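Local coordinates for protein transaminase (Bacillus megaterium, PDB 5G09) that probably catalyses pyridoxal-phosphate-dependent transfer of amino groups between amines and carbonyl compounds, as a class-III aminotransferase, at residues D[265-270]-D[291-296]. Numbering follows the deposited sequence.
Sequences LWINDE and PDIITM. With 6DF ([6-methyl-5-oxidanyl-4-[(~{E})-[(1~{R})-1-phenylethyl]iminomethyl]pyridin-3-yl]methyl dihydrogen phosphate), chain R.
Parallel pairing of strands 265-269 and 293-296 brings Ile-267, Asn-268 and Asp-269 beside Ile-293, Ile-294 and Thr-295 inside the large mixed sheet of the PLP-dependent aminotransferase fold, and the C-terminal end of the pair reaches the bound pyridoxal-phosphate adduct. The backbone ladder runs from Ile-293 N to Trp-266 O, then from Asn-268 N to Ile-293 O (3.0 Å), and ends in weak bonds from Thr-295 N to Asn-268 O and from Glu-270 N to Thr-295 O. Trp-266 O also accepts from Asp-292 N, in its carbonyl plane, and is thus gripped by two consecutive amides. Just before the strand, the Asp-292 side chain adds a further bond: its OD2 takes the Trp-266 N-H through the anti lone pair at 2.7 Å and also forms a salt bridge with Arg-256. Without this carboxylate, as with an alanine here, the Trp-266 amide and the Arg-256 guanidinium would probably lose their shared partner. Next to it, Pro-291 lies over one face of the Trp-266 indole, its CB 4.1 Å from the centroid of the six-membered ring in a CH-pi contact. At the other end, Asp-269 CG is anti to the backbone N (chi1 -176°), which leans the carboxylate toward the C-terminal side as it rises from the sheet face, toward the ligand. There OD2 lies 2.8 Å from the pyridine N1 of 6DF, the imine of the cofactor with 1-phenylethylamine, and is hydrogen-bonded to His-149, an arrangement likely to favour a protonated pyridine ring. OD1 receives a weak bond from Thr-295 OG1 (2.8 Å) and a backbone bond from Val-271, so both oxygens are anchored. Helix 121-136 packs on the face carrying Asp-269, Ile-293 and Thr-295, while helix 251-262 covers Trp-266; strands 231-236 and 308-313 flank the pair, the first beside 265-269 and the second beside 293-296.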
loop_
_atom_site.group_PDB
_atom_site.type_symbol
_atom_site.label_atom_id
_atom_site.label_comp_id
_atom_site.label_asym_id
_atom_site.label_seq_id
_atom_site.Cartn_x
_atom_site.Cartn_y
_atom_site.Cartn_z
ATOM N N LEU D 265 -2.649 17.867 -13.109
ATOM C CA LEU D 265 -3.891 17.757 -13.873
ATOM C C LEU D 265 -5.146 17.988 -13.046
ATOM O O LEU D 265 -5.156 17.786 -11.815
ATOM C CB LEU D 265 -4.001 16.399 -14.597
ATOM C CG LEU D 265 -2.930 16.037 -15.632
ATOM C CD1 LEU D 265 -3.129 14.611 -16.148
ATOM C CD2 LEU D 265 -2.902 17.021 -16.811
ATOM N N TRP D 266 -6.206 18.438 -13.733
ATOM C CA TRP D 266 -7.491 18.554 -13.115
ATOM C C TRP D 266 -8.467 17.606 -13.822
ATOM O O TRP D 266 -8.723 17.733 -15.030
ATOM C CB TRP D 266 -7.980 20.007 -13.125
ATOM C CG TRP D 266 -9.396 20.151 -12.642
ATOM C CD1 TRP D 266 -10.009 19.448 -11.613
ATOM C CD2 TRP D 266 -10.381 21.070 -13.135
ATOM N NE1 TRP D 266 -11.320 19.866 -11.471
ATOM C CE2 TRP D 266 -11.571 20.859 -12.388
ATOM C CE3 TRP D 266 -10.382 22.047 -14.153
ATOM C CZ2 TRP D 266 -12.763 21.592 -12.639
ATOM C CZ3 TRP D 266 -11.583 22.776 -14.394
ATOM C CH2 TRP D 266 -12.732 22.538 -13.638
ATOM N N ILE D 267 -8.954 16.618 -13.070
ATOM C CA ILE D 267 -10.023 15.723 -13.538
ATOM C C ILE D 267 -11.279 16.226 -12.911
ATOM O O ILE D 267 -11.360 16.312 -11.696
ATOM C CB ILE D 267 -9.825 14.256 -13.056
ATOM C CG1 ILE D 267 -8.442 13.745 -13.462
ATOM C CG2 ILE D 267 -10.943 13.341 -13.637
ATOM C CD1 ILE D 267 -8.053 12.416 -12.826
ATOM N N ASN D 268 -12.257 16.613 -13.727
ATOM C CA ASN D 268 -13.560 16.858 -13.178
ATOM C C ASN D 268 -14.507 15.728 -13.555
ATOM O O ASN D 268 -14.631 15.386 -14.705
ATOM C CB ASN D 268 -14.163 18.203 -13.578
ATOM C CG ASN D 268 -15.413 18.485 -12.771
ATOM O OD1 ASN D 268 -15.347 18.524 -11.550
ATOM N ND2 ASN D 268 -16.563 18.592 -13.429
ATOM N N ASP D 269 -15.117 15.131 -12.541
ATOM C CA ASP D 269 -15.958 13.975 -12.675
ATOM C C ASP D 269 -17.334 14.516 -13.002
ATOM O O ASP D 269 -18.000 15.080 -12.140
ATOM C CB ASP D 269 -15.981 13.213 -11.329
ATOM C CG ASP D 269 -16.777 11.898 -11.389
ATOM O OD1 ASP D 269 -17.524 11.695 -12.354
ATOM O OD2 ASP D 269 -16.665 11.068 -10.429
ATOM N N GLU D 270 -17.732 14.371 -14.256
ATOM C CA GLU D 270 -19.057 14.818 -14.702
ATOM C C GLU D 270 -20.065 13.676 -14.756
ATOM O O GLU D 270 -21.069 13.808 -15.454
ATOM C CB GLU D 270 -18.954 15.472 -16.106
ATOM C CG GLU D 270 -18.210 16.798 -16.118
ATOM C CD GLU D 270 -19.083 17.940 -15.615
ATOM O OE1 GLU D 270 -20.345 17.802 -15.628
ATOM O OE2 GLU D 270 -18.504 18.980 -15.210
ATOM N N PRO D 291 -11.359 21.677 -17.852
ATOM C CA PRO D 291 -10.562 20.609 -17.184
ATOM C C PRO D 291 -9.577 19.969 -18.148
ATOM O O PRO D 291 -9.626 20.239 -19.360
ATOM C CB PRO D 291 -11.627 19.574 -16.787
ATOM C CG PRO D 291 -12.732 19.799 -17.770
ATOM C CD PRO D 291 -12.758 21.266 -18.080
ATOM N N ASP D 292 -8.710 19.106 -17.624
ATOM C CA ASP D 292 -7.822 18.279 -18.453
ATOM C C ASP D 292 -8.505 16.991 -18.903
ATOM O O ASP D 292 -8.276 16.516 -20.013
ATOM C CB ASP D 292 -6.524 17.976 -17.675
ATOM C CG ASP D 292 -5.803 19.241 -17.314
ATOM O OD1 ASP D 292 -5.382 19.920 -18.263
ATOM O OD2 ASP D 292 -5.722 19.620 -16.127
ATOM N N ILE D 293 -9.306 16.420 -17.999
ATOM C CA ILE D 293 -10.047 15.171 -18.243
ATOM C C ILE D 293 -11.415 15.284 -17.586
ATOM O O ILE D 293 -11.538 15.840 -16.494
ATOM C CB ILE D 293 -9.318 13.949 -17.605
ATOM C CG1 ILE D 293 -7.914 13.753 -18.192
ATOM C CG2 ILE D 293 -10.169 12.669 -17.744
ATOM C CD1 ILE D 293 -7.072 12.722 -17.424
ATOM N N ILE D 294 -12.454 14.781 -18.249
ATOM C CA ILE D 294 -13.716 14.560 -17.561
ATOM C C ILE D 294 -14.148 13.122 -17.671
ATOM O O ILE D 294 -13.797 12.442 -18.624
ATOM C CB ILE D 294 -14.883 15.497 -18.036
ATOM C CG1 ILE D 294 -15.249 15.252 -19.513
ATOM C CG2 ILE D 294 -14.535 16.953 -17.754
ATOM C CD1 ILE D 294 -16.605 15.849 -19.883
ATOM N N THR D 295 -14.903 12.659 -16.668
ATOM C CA THR D 295 -15.458 11.320 -16.691
ATOM C C THR D 295 -16.968 11.442 -16.826
ATOM O O THR D 295 -17.583 12.366 -16.281
ATOM C CB THR D 295 -15.101 10.577 -15.385
ATOM O OG1 THR D 295 -15.454 11.415 -14.270
ATOM C CG2 THR D 295 -13.596 10.356 -15.307
ATOM N N MET D 296 -17.565 10.511 -17.555
ATOM C CA MET D 296 -19.009 10.561 -17.845
ATOM C C MET D 296 -19.726 9.226 -17.607
ATOM O O MET D 296 -19.129 8.151 -17.708
ATOM C CB MET D 296 -19.231 10.961 -19.315
ATOM C CG MET D 296 -18.881 12.426 -19.639
ATOM S SD MET D 296 -18.569 12.695 -21.409
ATOM C CE MET D 296 -16.931 11.969 -21.573
HETATM N N1 6DF R . -18.994 9.547 -10.182
HETATM C C2 6DF R . -20.011 10.197 -9.619
HETATM N N2 6DF R . -22.943 7.527 -7.930
HETATM C C3 6DF R . -21.151 9.481 -9.255
HETATM C C4 6DF R . -21.235 8.110 -9.499
HETATM C C5 6DF R . -20.133 7.485 -10.096
HETATM C C6 6DF R . -19.036 8.233 -10.426
HETATM C C7 6DF R . -24.027 6.813 -7.197
HETATM C C8 6DF R . -24.804 5.799 -8.039
HETATM C C9 6DF R . -24.891 7.687 -6.323
HETATM C C10 6DF R . -25.385 8.914 -6.784
HETATM C C11 6DF R . -26.183 9.687 -5.931
HETATM C C12 6DF R . -26.514 9.224 -4.645
HETATM C C13 6DF R . -26.037 7.992 -4.186
HETATM O O2P 6DF R . -22.407 3.867 -10.524
HETATM P P 6DF R . -21.432 4.156 -11.656
HETATM O O3P 6DF R . -20.264 3.165 -11.550
HETATM O O1P 6DF R . -22.083 4.052 -13.013
HETATM O O4P 6DF R . -20.923 5.671 -11.496
HETATM C "C5'" 6DF R . -20.060 6.011 -10.399
HETATM C "C2'" 6DF R . -19.835 11.688 -9.404
HETATM O O3 6DF R . -22.163 10.134 -8.642
HETATM C "C4'" 6DF R . -22.400 7.272 -9.074
HETATM C C14 6DF R . -25.228 7.233 -5.033
#